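Long-range contacts in tryptophanyl-tRNA synthetase (Pyrococcus horikoshii, PDB 3JXE), which catalyses the ATP-dependent attachment of tryptophan to tRNA(Trp), releasing AMP and diphosphate: residues G73-T78 with F203-R208; I140-F145 with K348-R353; F243-T248 with F304-I309. All coordinates share one frame; numbering follows the deposited sequence.

Interaction 1: residues G73-T78 with F203-R208; sequences GFFLYT and FFERKR. With TYM (tryptophanyl-5'AMP), chain E.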
loop_
_atom_site.group_PDB
_atom_site.type_symbol
_atom_site.label_atom_id
_atom_site.label_comp_id
_atom_site.label_asym_id
_atom_site.label_seq_id
_atom_site.Cartn_x
_atom_site.Cartn_y
_atom_site.Cartn_z
ATOM N N GLY B 73 -4.629 26.074 -16.004
ATOM C CA GLY B 73 -3.358 25.383 -15.783
ATOM C C GLY B 73 -3.400 23.865 -15.712
ATOM O O GLY B 73 -4.436 23.242 -15.966
ATOM N N PHE B 74 -2.254 23.280 -15.366
ATOM C CA PHE B 74 -2.092 21.830 -15.227
ATOM C C PHE B 74 -0.917 21.506 -14.300
ATOM O O PHE B 74 -0.340 22.409 -13.689
ATOM C CB PHE B 74 -1.903 21.171 -16.602
ATOM C CG PHE B 74 -0.661 21.615 -17.334
ATOM C CD1 PHE B 74 0.531 20.905 -17.208
ATOM C CD2 PHE B 74 -0.691 22.728 -18.170
ATOM C CE1 PHE B 74 1.678 21.306 -17.887
ATOM C CE2 PHE B 74 0.452 23.136 -18.854
ATOM C CZ PHE B 74 1.637 22.422 -18.712
ATOM N N PHE B 75 -0.572 20.223 -14.185
ATOM C CA PHE B 75 0.616 19.816 -13.429
ATOM C C PHE B 75 1.365 18.643 -14.063
ATOM O O PHE B 75 0.779 17.842 -14.795
ATOM C CB PHE B 75 0.287 19.556 -11.949
ATOM C CG PHE B 75 -0.394 18.240 -11.682
ATOM C CD1 PHE B 75 0.339 17.144 -11.235
ATOM C CD2 PHE B 75 -1.768 18.100 -11.845
ATOM C CE1 PHE B 75 -0.282 15.926 -10.968
ATOM C CE2 PHE B 75 -2.396 16.885 -11.581
ATOM C CZ PHE B 75 -1.651 15.797 -11.140
ATOM N N LEU B 76 2.663 18.555 -13.773
ATOM C CA LEU B 76 3.526 17.526 -14.349
ATOM C C LEU B 76 3.842 16.408 -13.365
ATOM O O LEU B 76 3.987 16.642 -12.163
ATOM C CB LEU B 76 4.830 18.144 -14.859
ATOM C CG LEU B 76 4.777 19.042 -16.098
ATOM C CD1 LEU B 76 6.020 19.905 -16.153
ATOM C CD2 LEU B 76 4.634 18.225 -17.377
ATOM N N TYR B 77 3.949 15.193 -13.892
ATOM C CA TYR B 77 4.324 14.027 -13.102
ATOM C C TYR B 77 5.159 13.057 -13.926
ATOM O O TYR B 77 4.779 12.681 -15.031
ATOM C CB TYR B 77 3.081 13.341 -12.512
ATOM C CG TYR B 77 3.243 11.877 -12.140
ATOM C CD1 TYR B 77 4.209 11.463 -11.218
ATOM C CD2 TYR B 77 2.407 10.907 -12.693
ATOM C CE1 TYR B 77 4.352 10.119 -10.880
ATOM C CE2 TYR B 77 2.538 9.563 -12.354
ATOM C CZ TYR B 77 3.510 9.178 -11.450
ATOM O OH TYR B 77 3.638 7.851 -11.115
ATOM N N THR B 78 6.310 12.685 -13.377
ATOM C CA THR B 78 7.157 11.640 -13.941
ATOM C C THR B 78 7.827 10.897 -12.783
ATOM O O THR B 78 7.729 11.326 -11.634
ATOM C CB THR B 78 8.196 12.208 -14.946
ATOM O OG1 THR B 78 8.795 11.135 -15.684
ATOM C CG2 THR B 78 9.283 13.010 -14.235
ATOM N N PHE B 203 -3.524 12.033 -9.002
ATOM C CA PHE B 203 -4.561 12.623 -8.164
ATOM C C PHE B 203 -3.971 13.569 -7.115
ATOM O O PHE B 203 -4.579 13.794 -6.063
ATOM C CB PHE B 203 -5.399 11.532 -7.479
ATOM C CG PHE B 203 -5.786 10.391 -8.384
ATOM C CD1 PHE B 203 -6.459 10.622 -9.584
ATOM C CD2 PHE B 203 -5.495 9.079 -8.023
ATOM C CE1 PHE B 203 -6.820 9.565 -10.417
ATOM C CE2 PHE B 203 -5.854 8.015 -8.846
ATOM C CZ PHE B 203 -6.517 8.258 -10.046
ATOM N N PHE B 204 -2.790 14.118 -7.400
ATOM C CA PHE B 204 -2.158 15.087 -6.502
ATOM C C PHE B 204 -2.904 16.417 -6.504
ATOM O O PHE B 204 -2.964 17.108 -5.484
ATOM C CB PHE B 204 -0.686 15.308 -6.867
ATOM C CG PHE B 204 0.286 14.575 -5.975
ATOM C CD1 PHE B 204 1.209 13.687 -6.516
ATOM C CD2 PHE B 204 0.286 14.784 -4.596
ATOM C CE1 PHE B 204 2.116 13.009 -5.699
ATOM C CE2 PHE B 204 1.185 14.110 -3.772
ATOM C CZ PHE B 204 2.102 13.221 -4.324
ATOM N N GLU B 205 -3.466 16.768 -7.659
ATOM C CA GLU B 205 -4.246 17.993 -7.811
ATOM C C GLU B 205 -5.528 17.738 -8.603
ATOM O O GLU B 205 -5.643 16.731 -9.308
ATOM C CB GLU B 205 -3.409 19.078 -8.496
ATOM C CG GLU B 205 -2.327 19.696 -7.613
ATOM C CD GLU B 205 -1.401 20.628 -8.378
ATOM O OE1 GLU B 205 -1.884 21.365 -9.268
ATOM O OE2 GLU B 205 -0.184 20.625 -8.085
ATOM N N ARG B 206 -6.487 18.655 -8.480
ATOM C CA ARG B 206 -7.736 18.581 -9.237
ATOM C C ARG B 206 -7.538 19.003 -10.693
ATOM O O ARG B 206 -8.295 18.590 -11.572
ATOM C CB ARG B 206 -8.829 19.425 -8.574
ATOM C CG ARG B 206 -9.297 18.903 -7.218
ATOM C CD ARG B 206 -10.159 17.656 -7.357
ATOM N NE ARG B 206 -10.376 17.002 -6.066
ATOM C CZ ARG B 206 -11.080 15.886 -5.893
ATOM N NH1 ARG B 206 -11.214 15.373 -4.678
ATOM N NH2 ARG B 206 -11.651 15.278 -6.928
ATOM N N LYS B 207 -6.518 19.826 -10.934
ATOM C CA LYS B 207 -6.088 20.184 -12.289
ATOM C C LYS B 207 -5.632 18.921 -13.014
ATOM O O LYS B 207 -5.258 17.941 -12.366
ATOM C CB LYS B 207 -4.949 21.207 -12.228
ATOM C CG LYS B 207 -5.311 22.497 -11.488
ATOM C CD LYS B 207 -4.086 23.250 -10.974
ATOM C CE LYS B 207 -3.435 24.094 -12.062
ATOM N NZ LYS B 207 -2.401 25.014 -11.507
ATOM N N ARG B 208 -5.666 18.930 -14.345
ATOM C CA ARG B 208 -5.284 17.734 -15.107
ATOM C C ARG B 208 -3.768 17.517 -15.179
ATOM O O ARG B 208 -2.987 18.467 -15.092
ATOM C CB ARG B 208 -5.929 17.704 -16.498
ATOM C CG ARG B 208 -5.477 18.776 -17.466
ATOM C CD ARG B 208 -5.914 18.409 -18.876
ATOM N NE ARG B 208 -7.366 18.465 -19.031
ATOM C CZ ARG B 208 -8.090 17.572 -19.704
ATOM N NH1 ARG B 208 -9.405 17.717 -19.787
ATOM N NH2 ARG B 208 -7.506 16.529 -20.282
HETATM P P TYM E . 12.302 3.392 -15.154
HETATM O O1P TYM E . 13.012 3.683 -13.888
HETATM O O2P TYM E . 12.475 2.074 -15.802
HETATM O "O5'" TYM E . 12.692 4.514 -16.240
HETATM C "C5'" TYM E . 12.576 5.901 -15.901
HETATM C "C4'" TYM E . 12.201 6.743 -17.127
HETATM O "O4'" TYM E . 13.111 6.438 -18.221
HETATM C "C1'" TYM E . 12.327 6.035 -19.381
HETATM N N9 TYM E . 13.204 5.071 -20.117
HETATM C C4 TYM E . 13.795 5.298 -21.290
HETATM N N3 TYM E . 13.794 6.341 -22.142
HETATM C C2 TYM E . 14.485 6.298 -23.276
HETATM N N1 TYM E . 15.199 5.233 -23.609
HETATM C C6 TYM E . 15.247 4.157 -22.803
HETATM N N6 TYM E . 15.970 3.096 -23.152
HETATM C C5 TYM E . 14.533 4.169 -21.607
HETATM N N7 TYM E . 14.370 3.297 -20.618
HETATM C C8 TYM E . 13.565 3.851 -19.708
HETATM C "C2'" TYM E . 11.031 5.478 -18.797
HETATM O "O2'" TYM E . 9.966 5.632 -19.731
HETATM C "C3'" TYM E . 10.791 6.409 -17.615
HETATM O "O3'" TYM E . 10.171 7.625 -18.067
HETATM N NH3 TYM E . 8.052 2.248 -12.881
HETATM C CA TYM E . 8.783 3.376 -13.474
HETATM C CB TYM E . 8.922 4.497 -12.443
HETATM C CG TYM E . 7.767 5.539 -12.549
HETATM C CD2 TYM E . 7.464 6.382 -13.613
HETATM C CE2 TYM E . 6.344 7.143 -13.256
HETATM C CE3 TYM E . 8.054 6.564 -14.863
HETATM C CD1 TYM E . 6.847 5.807 -11.595
HETATM N NE1 TYM E . 5.955 6.806 -12.028
HETATM C CZ2 TYM E . 5.825 8.078 -14.145
HETATM C CZ3 TYM E . 7.527 7.500 -15.753
HETATM C CH2 TYM E . 6.413 8.258 -15.394
HETATM C C TYM E . 10.181 2.923 -13.911
HETATM O O TYM E . 10.731 1.969 -13.358
HETATM O OPP TYM E . 10.717 3.665 -14.936
#
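Phe-75, near the start of a parallel strand in the Rossmann-type catalytic domain of this class I synthetase, sets its ring into the bend of 203-208, the loop that leads into the neighbouring strand 209-214. Its CG lies between the backbone N and the carbonyl carbon (chi1 77°), which turns the ring against the loop. There Lys-207 O meets the ring edge near its plane, 3.1 Å from Phe-75 CE2. Glu-205 runs past the ring in the opposite direction, its CB 3.9 Å from Phe-75 CD2 and its carboxylate plane 29° from the ring; Glu-205 OE2 is bound by Tyr-109 OH. Phe-204 crosses Phe-75 at about a right angle and offers only CB, at 4.2 Å from Phe-75 CE1, while its own ring stacks on Tyr-109. Replacing Phe-75 by an alanine removes the ring and is likely to open a gap between strand and loop, leaving the CB atoms of Glu-205 and Phe-204 without their apolar neighbour. The backbone closes the contact where Phe-75 N donates to Arg-208 O (3.1 Å). Farther along the strand, Tyr-77 OH accepts a hydrogen bond from the indole NE1 of tryptophanyl-5'AMP at 2.7 Å.

Interaction 2: residues I140-F145 with K348-R353; sequences IIAVGF and KEHQRR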
loop_
_atom_site.group_PDB
_atom_site.type_symbol
_atom_site.label_atom_id
_atom_site.label_comp_id
_atom_site.label_asym_id
_atom_site.label_seq_id
_atom_site.Cartn_x
_atom_site.Cartn_y
_atom_site.Cartn_z
ATOM N N ILE B 140 18.645 13.326 -10.787
ATOM C CA ILE B 140 17.401 14.003 -11.146
ATOM C C ILE B 140 17.441 15.485 -10.761
ATOM O O ILE B 140 17.028 16.341 -11.544
ATOM C CB ILE B 140 16.166 13.279 -10.543
ATOM C CG1 ILE B 140 16.007 11.895 -11.181
ATOM C CG2 ILE B 140 14.889 14.099 -10.745
ATOM C CD1 ILE B 140 15.184 10.922 -10.361
ATOM N N ILE B 141 17.960 15.780 -9.570
ATOM C CA ILE B 141 18.138 17.166 -9.124
ATOM C C ILE B 141 19.161 17.900 -9.998
ATOM O O ILE B 141 19.030 19.104 -10.237
ATOM C CB ILE B 141 18.524 17.254 -7.623
ATOM C CG1 ILE B 141 17.387 16.719 -6.747
ATOM C CG2 ILE B 141 18.858 18.696 -7.224
ATOM C CD1 ILE B 141 17.697 16.699 -5.268
ATOM N N ALA B 142 20.156 17.161 -10.491
ATOM C CA ALA B 142 21.199 17.714 -11.363
ATOM C C ALA B 142 20.669 18.284 -12.684
ATOM O O ALA B 142 21.348 19.080 -13.336
ATOM C CB ALA B 142 22.275 16.675 -11.628
ATOM N N VAL B 143 19.464 17.874 -13.074
ATOM C CA VAL B 143 18.827 18.392 -14.285
ATOM C C VAL B 143 18.415 19.852 -14.081
ATOM O O VAL B 143 18.504 20.664 -15.005
ATOM C CB VAL B 143 17.610 17.535 -14.711
ATOM C CG1 VAL B 143 17.082 17.976 -16.071
ATOM C CG2 VAL B 143 17.986 16.063 -14.758
ATOM N N GLY B 144 17.980 20.177 -12.865
ATOM C CA GLY B 144 17.618 21.544 -12.505
ATOM C C GLY B 144 16.137 21.836 -12.635
ATOM O O GLY B 144 15.664 22.210 -13.710
ATOM N N PHE B 145 15.410 21.663 -11.533
ATOM C CA PHE B 145 13.977 21.957 -11.473
ATOM C C PHE B 145 13.710 23.101 -10.496
ATOM O O PHE B 145 14.554 23.406 -9.648
ATOM C CB PHE B 145 13.189 20.714 -11.043
ATOM C CG PHE B 145 13.363 19.531 -11.956
ATOM C CD1 PHE B 145 14.176 18.467 -11.586
ATOM C CD2 PHE B 145 12.713 19.479 -13.184
ATOM C CE1 PHE B 145 14.338 17.370 -12.425
ATOM C CE2 PHE B 145 12.869 18.383 -14.029
ATOM C CZ PHE B 145 13.685 17.330 -13.648
ATOM N N LYS B 348 30.421 15.472 -18.003
ATOM C CA LYS B 348 31.267 16.341 -17.185
ATOM C C LYS B 348 30.410 17.411 -16.513
ATOM O O LYS B 348 30.562 17.676 -15.318
ATOM C CB LYS B 348 32.373 16.989 -18.027
ATOM C CG LYS B 348 33.383 17.804 -17.228
ATOM C CD LYS B 348 34.429 18.437 -18.132
ATOM C CE LYS B 348 35.412 19.285 -17.329
ATOM N NZ LYS B 348 36.505 19.838 -18.188
ATOM N N GLU B 349 29.504 18.002 -17.293
ATOM C CA GLU B 349 28.588 19.025 -16.797
ATOM C C GLU B 349 27.549 18.447 -15.837
ATOM O O GLU B 349 27.242 19.065 -14.817
ATOM C CB GLU B 349 27.907 19.760 -17.960
ATOM C CG GLU B 349 27.204 21.067 -17.568
ATOM C CD GLU B 349 28.127 22.059 -16.856
ATOM O OE1 GLU B 349 29.239 22.328 -17.367
ATOM O OE2 GLU B 349 27.736 22.575 -15.783
ATOM N N HIS B 350 27.021 17.264 -16.163
ATOM C CA HIS B 350 26.028 16.599 -15.318
ATOM C C HIS B 350 26.612 16.188 -13.967
ATOM O O HIS B 350 25.995 16.426 -12.928
ATOM C CB HIS B 350 25.414 15.386 -16.028
ATOM C CG HIS B 350 24.425 14.633 -15.190
ATOM N ND1 HIS B 350 23.107 15.021 -15.064
ATOM C CD2 HIS B 350 24.565 13.521 -14.428
ATOM C CE1 HIS B 350 22.477 14.178 -14.263
ATOM N NE2 HIS B 350 23.339 13.260 -13.862
ATOM N N GLN B 351 27.798 15.580 -13.992
ATOM C CA GLN B 351 28.480 15.132 -12.773
ATOM C C GLN B 351 28.911 16.296 -11.882
ATOM O O GLN B 351 28.983 16.155 -10.660
ATOM C CB GLN B 351 29.677 14.241 -13.113
ATOM C CG GLN B 351 29.292 12.829 -13.531
ATOM C CD GLN B 351 30.363 12.139 -14.357
ATOM O OE1 GLN B 351 31.542 12.138 -14.000
ATOM N NE2 GLN B 351 29.953 11.539 -15.467
ATOM N N ARG B 352 29.201 17.436 -12.508
ATOM C CA ARG B 352 29.491 18.676 -11.795
ATOM C C ARG B 352 28.257 19.137 -11.017
ATOM O O ARG B 352 28.341 19.429 -9.822
ATOM C CB ARG B 352 29.942 19.758 -12.783
ATOM C CG ARG B 352 30.127 21.141 -12.183
ATOM C CD ARG B 352 30.105 22.210 -13.264
ATOM N NE ARG B 352 29.815 23.531 -12.706
ATOM C CZ ARG B 352 28.595 24.061 -12.600
ATOM N NH1 ARG B 352 27.526 23.392 -13.018
ATOM N NH2 ARG B 352 28.444 25.270 -12.075
ATOM N N ARG B 353 27.116 19.181 -11.708
ATOM C CA ARG B 353 25.836 19.587 -11.121
ATOM C C ARG B 353 25.309 18.546 -10.137
ATOM O O ARG B 353 24.523 18.862 -9.242
ATOM C CB ARG B 353 24.799 19.839 -12.221
ATOM C CG ARG B 353 25.211 20.896 -13.240
ATOM C CD ARG B 353 24.112 21.185 -14.248
ATOM N NE ARG B 353 23.024 21.964 -13.659
ATOM C CZ ARG B 353 22.054 22.555 -14.355
ATOM N NH1 ARG B 353 22.024 22.467 -15.681
ATOM N NH2 ARG B 353 21.111 23.240 -13.721
#
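Two helices of the synthetase meet where Ala-142, in the turn that finishes helix 126-141 of the Rossmann-type domain, presses on the long helix 332-367. Ala-142 CB is the central apolar atom of the contact. It lies 3.6 Å from His-350 CE1 and 4.1 Å from Arg-353 CB, one turn on along the same helix. The His-350 CG stands anti to the backbone N (chi1 178°), which carries the imidazole across to the shorter helix; there His-350 NE2 is hydrogen-bonded to Asp-139 OD2, so the ring is pinned from the helix it packs against. Arg-353 leaves its helix toward the turn and bends at chi3, laying its guanidinium alongside the turn 142-144. Ala-142 O sits 3.3 Å above the guanidinium plane, offset toward the rim, and Val-143 O lies over the same face. Arg-353 NE is 3.4 Å from Ala-142 O, but the angle is too poor for a hydrogen bond. Lys-98 NZ hydrogen-bonds to the carbonyl oxygens of Val-143 and Gly-144. Gly-144, with positive phi, redirects the chain after the helical turn, its CA 4.1 Å from Arg-353 NH2.

Interaction 3: residues F243-T248 with F304-I309; sequences FVPSLT and FKWLEI. With TYM (tryptophanyl-5'AMP), chain E.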
loop_
_atom_site.group_PDB
_atom_site.type_symbol
_atom_site.label_atom_id
_atom_site.label_comp_id
_atom_site.label_asym_id
_atom_site.label_seq_id
_atom_site.Cartn_x
_atom_site.Cartn_y
_atom_site.Cartn_z
ATOM N N PHE B 243 12.600 5.021 -27.531
ATOM C CA PHE B 243 13.678 4.507 -26.697
ATOM C C PHE B 243 15.040 4.908 -27.242
ATOM O O PHE B 243 15.223 5.035 -28.454
ATOM C CB PHE B 243 13.598 2.983 -26.578
ATOM C CG PHE B 243 12.324 2.485 -25.962
ATOM C CD1 PHE B 243 11.460 1.677 -26.690
ATOM C CD2 PHE B 243 11.986 2.823 -24.655
ATOM C CE1 PHE B 243 10.278 1.208 -26.128
ATOM C CE2 PHE B 243 10.806 2.363 -24.085
ATOM C CZ PHE B 243 9.951 1.555 -24.825
ATOM N N VAL B 244 15.989 5.113 -26.335
ATOM C CA VAL B 244 17.385 5.284 -26.710
ATOM C C VAL B 244 17.979 3.888 -26.890
ATOM O O VAL B 244 17.972 3.087 -25.952
ATOM C CB VAL B 244 18.177 6.068 -25.640
ATOM C CG1 VAL B 244 19.590 6.366 -26.125
ATOM C CG2 VAL B 244 17.463 7.358 -25.285
ATOM N N PRO B 245 18.478 3.583 -28.103
ATOM C CA PRO B 245 19.028 2.254 -28.373
ATOM C C PRO B 245 20.393 2.050 -27.717
ATOM O O PRO B 245 21.079 3.026 -27.405
ATOM C CB PRO B 245 19.160 2.236 -29.897
ATOM C CG PRO B 245 19.346 3.662 -30.274
ATOM C CD PRO B 245 18.553 4.464 -29.284
ATOM N N SER B 246 20.773 0.792 -27.505
ATOM C CA SER B 246 22.095 0.470 -26.977
ATOM C C SER B 246 23.148 0.616 -28.074
ATOM O O SER B 246 22.808 0.714 -29.257
ATOM C CB SER B 246 22.116 -0.939 -26.376
ATOM O OG SER B 246 22.032 -1.937 -27.379
ATOM N N LEU B 247 24.420 0.634 -27.676
ATOM C CA LEU B 247 25.538 0.804 -28.606
ATOM C C LEU B 247 25.554 -0.222 -29.739
ATOM O O LEU B 247 25.524 0.148 -30.916
ATOM C CB LEU B 247 26.873 0.763 -27.856
ATOM C CG LEU B 247 27.375 2.056 -27.212
ATOM C CD1 LEU B 247 28.426 1.750 -26.155
ATOM C CD2 LEU B 247 27.922 3.022 -28.262
ATOM N N THR B 248 25.596 -1.502 -29.377
ATOM C CA THR B 248 25.735 -2.575 -30.359
ATOM C C THR B 248 24.416 -2.892 -31.062
ATOM O O THR B 248 24.322 -2.795 -32.288
ATOM C CB THR B 248 26.310 -3.868 -29.727
ATOM O OG1 THR B 248 25.448 -4.313 -28.673
ATOM C CG2 THR B 248 27.714 -3.626 -29.169
ATOM N N PHE B 304 24.736 8.023 -34.815
ATOM C CA PHE B 304 24.033 9.263 -35.145
ATOM C C PHE B 304 22.619 9.352 -34.575
ATOM O O PHE B 304 22.051 10.442 -34.501
ATOM C CB PHE B 304 24.039 9.510 -36.657
ATOM C CG PHE B 304 25.290 10.187 -37.151
ATOM C CD1 PHE B 304 25.348 11.576 -37.257
ATOM C CD2 PHE B 304 26.415 9.441 -37.494
ATOM C CE1 PHE B 304 26.507 12.212 -37.705
ATOM C CE2 PHE B 304 27.579 10.067 -37.943
ATOM C CZ PHE B 304 27.624 11.455 -38.050
ATOM N N LYS B 305 22.058 8.210 -34.173
ATOM C CA LYS B 305 20.766 8.180 -33.481
ATOM C C LYS B 305 20.842 8.970 -32.176
ATOM O O LYS B 305 19.945 9.749 -31.862
ATOM C CB LYS B 305 20.324 6.740 -33.197
ATOM C CG LYS B 305 19.569 6.052 -34.335
ATOM C CD LYS B 305 18.057 5.989 -34.096
ATOM C CE LYS B 305 17.304 7.144 -34.749
ATOM N NZ LYS B 305 17.311 8.380 -33.921
ATOM N N TRP B 306 21.934 8.771 -31.440
ATOM C CA TRP B 306 22.168 9.431 -30.159
ATOM C C TRP B 306 22.351 10.936 -30.317
ATOM O O TRP B 306 21.847 11.716 -29.507
ATOM C CB TRP B 306 23.400 8.831 -29.481
ATOM C CG TRP B 306 23.220 7.417 -29.004
ATOM C CD1 TRP B 306 22.227 6.544 -29.354
ATOM C CD2 TRP B 306 24.081 6.704 -28.112
ATOM N NE1 TRP B 306 22.407 5.340 -28.722
ATOM C CE2 TRP B 306 23.540 5.409 -27.954
ATOM C CE3 TRP B 306 25.255 7.036 -27.423
ATOM C CZ2 TRP B 306 24.135 4.441 -27.138
ATOM C CZ3 TRP B 306 25.845 6.075 -26.612
ATOM C CH2 TRP B 306 25.280 4.794 -26.474
ATOM N N LEU B 307 23.077 11.330 -31.361
ATOM C CA LEU B 307 23.306 12.738 -31.669
ATOM C C LEU B 307 22.018 13.426 -32.110
ATOM O O LEU B 307 21.801 14.604 -31.816
ATOM C CB LEU B 307 24.380 12.883 -32.749
ATOM C CG LEU B 307 25.815 12.501 -32.379
ATOM C CD1 LEU B 307 26.590 12.082 -33.617
ATOM C CD2 LEU B 307 26.522 13.638 -31.646
ATOM N N GLU B 308 21.170 12.679 -32.815
ATOM C CA GLU B 308 19.877 13.177 -33.272
ATOM C C GLU B 308 18.921 13.415 -32.104
ATOM O O GLU B 308 18.169 14.390 -32.100
ATOM C CB GLU B 308 19.250 12.195 -34.267
ATOM C CG GLU B 308 18.003 12.718 -34.978
ATOM C CD GLU B 308 17.196 11.618 -35.646
ATOM O OE1 GLU B 308 17.791 10.765 -36.338
ATOM O OE2 GLU B 308 15.958 11.614 -35.482
ATOM N N ILE B 309 18.965 12.532 -31.110
ATOM C CA ILE B 309 17.956 12.535 -30.048
ATOM C C ILE B 309 18.348 13.274 -28.763
ATOM O O ILE B 309 17.471 13.630 -27.972
ATOM C CB ILE B 309 17.445 11.098 -29.722
ATOM C CG1 ILE B 309 18.548 10.244 -29.086
ATOM C CG2 ILE B 309 16.855 10.440 -30.978
ATOM C CD1 ILE B 309 18.088 8.877 -28.617
HETATM P P TYM E . 12.302 3.392 -15.154
HETATM O O1P TYM E . 13.012 3.683 -13.888
HETATM O O2P TYM E . 12.475 2.074 -15.802
HETATM O "O5'" TYM E . 12.692 4.514 -16.240
HETATM C "C5'" TYM E . 12.576 5.901 -15.901
HETATM C "C4'" TYM E . 12.201 6.743 -17.127
HETATM O "O4'" TYM E . 13.111 6.438 -18.221
HETATM C "C1'" TYM E . 12.327 6.035 -19.381
HETATM N N9 TYM E . 13.204 5.071 -20.117
HETATM C C4 TYM E . 13.795 5.298 -21.290
HETATM N N3 TYM E . 13.794 6.341 -22.142
HETATM C C2 TYM E . 14.485 6.298 -23.276
HETATM N N1 TYM E . 15.199 5.233 -23.609
HETATM C C6 TYM E . 15.247 4.157 -22.803
HETATM N N6 TYM E . 15.970 3.096 -23.152
HETATM C C5 TYM E . 14.533 4.169 -21.607
HETATM N N7 TYM E . 14.370 3.297 -20.618
HETATM C C8 TYM E . 13.565 3.851 -19.708
HETATM C "C2'" TYM E . 11.031 5.478 -18.797
HETATM O "O2'" TYM E . 9.966 5.632 -19.731
HETATM C "C3'" TYM E . 10.791 6.409 -17.615
HETATM O "O3'" TYM E . 10.171 7.625 -18.067
HETATM N NH3 TYM E . 8.052 2.248 -12.881
HETATM C CA TYM E . 8.783 3.376 -13.474
HETATM C CB TYM E . 8.922 4.497 -12.443
HETATM C CG TYM E . 7.767 5.539 -12.549
HETATM C CD2 TYM E . 7.464 6.382 -13.613
HETATM C CE2 TYM E . 6.344 7.143 -13.256
HETATM C CE3 TYM E . 8.054 6.564 -14.863
HETATM C CD1 TYM E . 6.847 5.807 -11.595
HETATM N NE1 TYM E . 5.955 6.806 -12.028
HETATM C CZ2 TYM E . 5.825 8.078 -14.145
HETATM C CZ3 TYM E . 7.527 7.500 -15.753
HETATM C CH2 TYM E . 6.413 8.258 -15.394
HETATM C C TYM E . 10.181 2.923 -13.911
HETATM O O TYM E . 10.731 1.969 -13.358
HETATM O OPP TYM E . 10.717 3.665 -14.936
#
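Val-244 and Ile-309 form the apolar centre where the adenine-binding loop after strand 237-241 of the Rossmann-type domain packs on helix 301-311. Ile-309 brings CD1 against both valine methyls, 3.7 Å from Val-244 CG2 and 3.8 Å from Val-244 CG1. Val-244 places CG1, which its first torsion (chi1 -174°) sets opposite the backbone N, over one face of the Trp-306 indole, the two side chains crossing at about a right angle. Farther along the loop, Leu-247 crosses the benzene end of the same indole, its CG 3.5 Å from Trp-306 CH2. Pro-245 lies between them and slides past the tryptophan in the opposite sense, its CG in the ring plane at the edge, 3.8 Å from Trp-306 NE1. Three loop side chains thus meet the indole, and Ile-343 of helix 332-367 packs on it as well.

At the polar edge Trp-306 NE1 donates to Pro-245 O at 3.0 Å, a bent bond (134°) whose donor stands above the carbonyl plane. On the ligand side, the backbone of Val-244 reads the adenine of tryptophanyl-5'AMP while also pairing with Met-254 of the KMSKS motif. A weak bond runs from the ligand N6 to Val-244 O, and an almost straight one (178°) from Val-244 N to the adenine N1 at 2.8 Å.

In the fold
Interactions 1 and 3 reach the two ends of tryptophanyl-5'AMP. Segment 73-78 runs from interaction 1 along strand 75-80 to the indole, whereas 243-248 meets the adenine; the two contacts lie on opposite sides of the chain's centre, 31 Å apart between centres. Interaction 2 does not touch the ligand; the side chain of Val-143 is about 11 Å from the tryptophanyl-5'AMP. Its nearest atoms are about 6 Å from those of interaction 1 and about 13 Å from those of interaction 3. Helix 332-367 relates interactions 2 and 3, carrying 348-353 and also touching Trp-306. In sequence, interaction 3 falls wholly between the two segments of interaction 2, whose segments alternate with those of interaction 1.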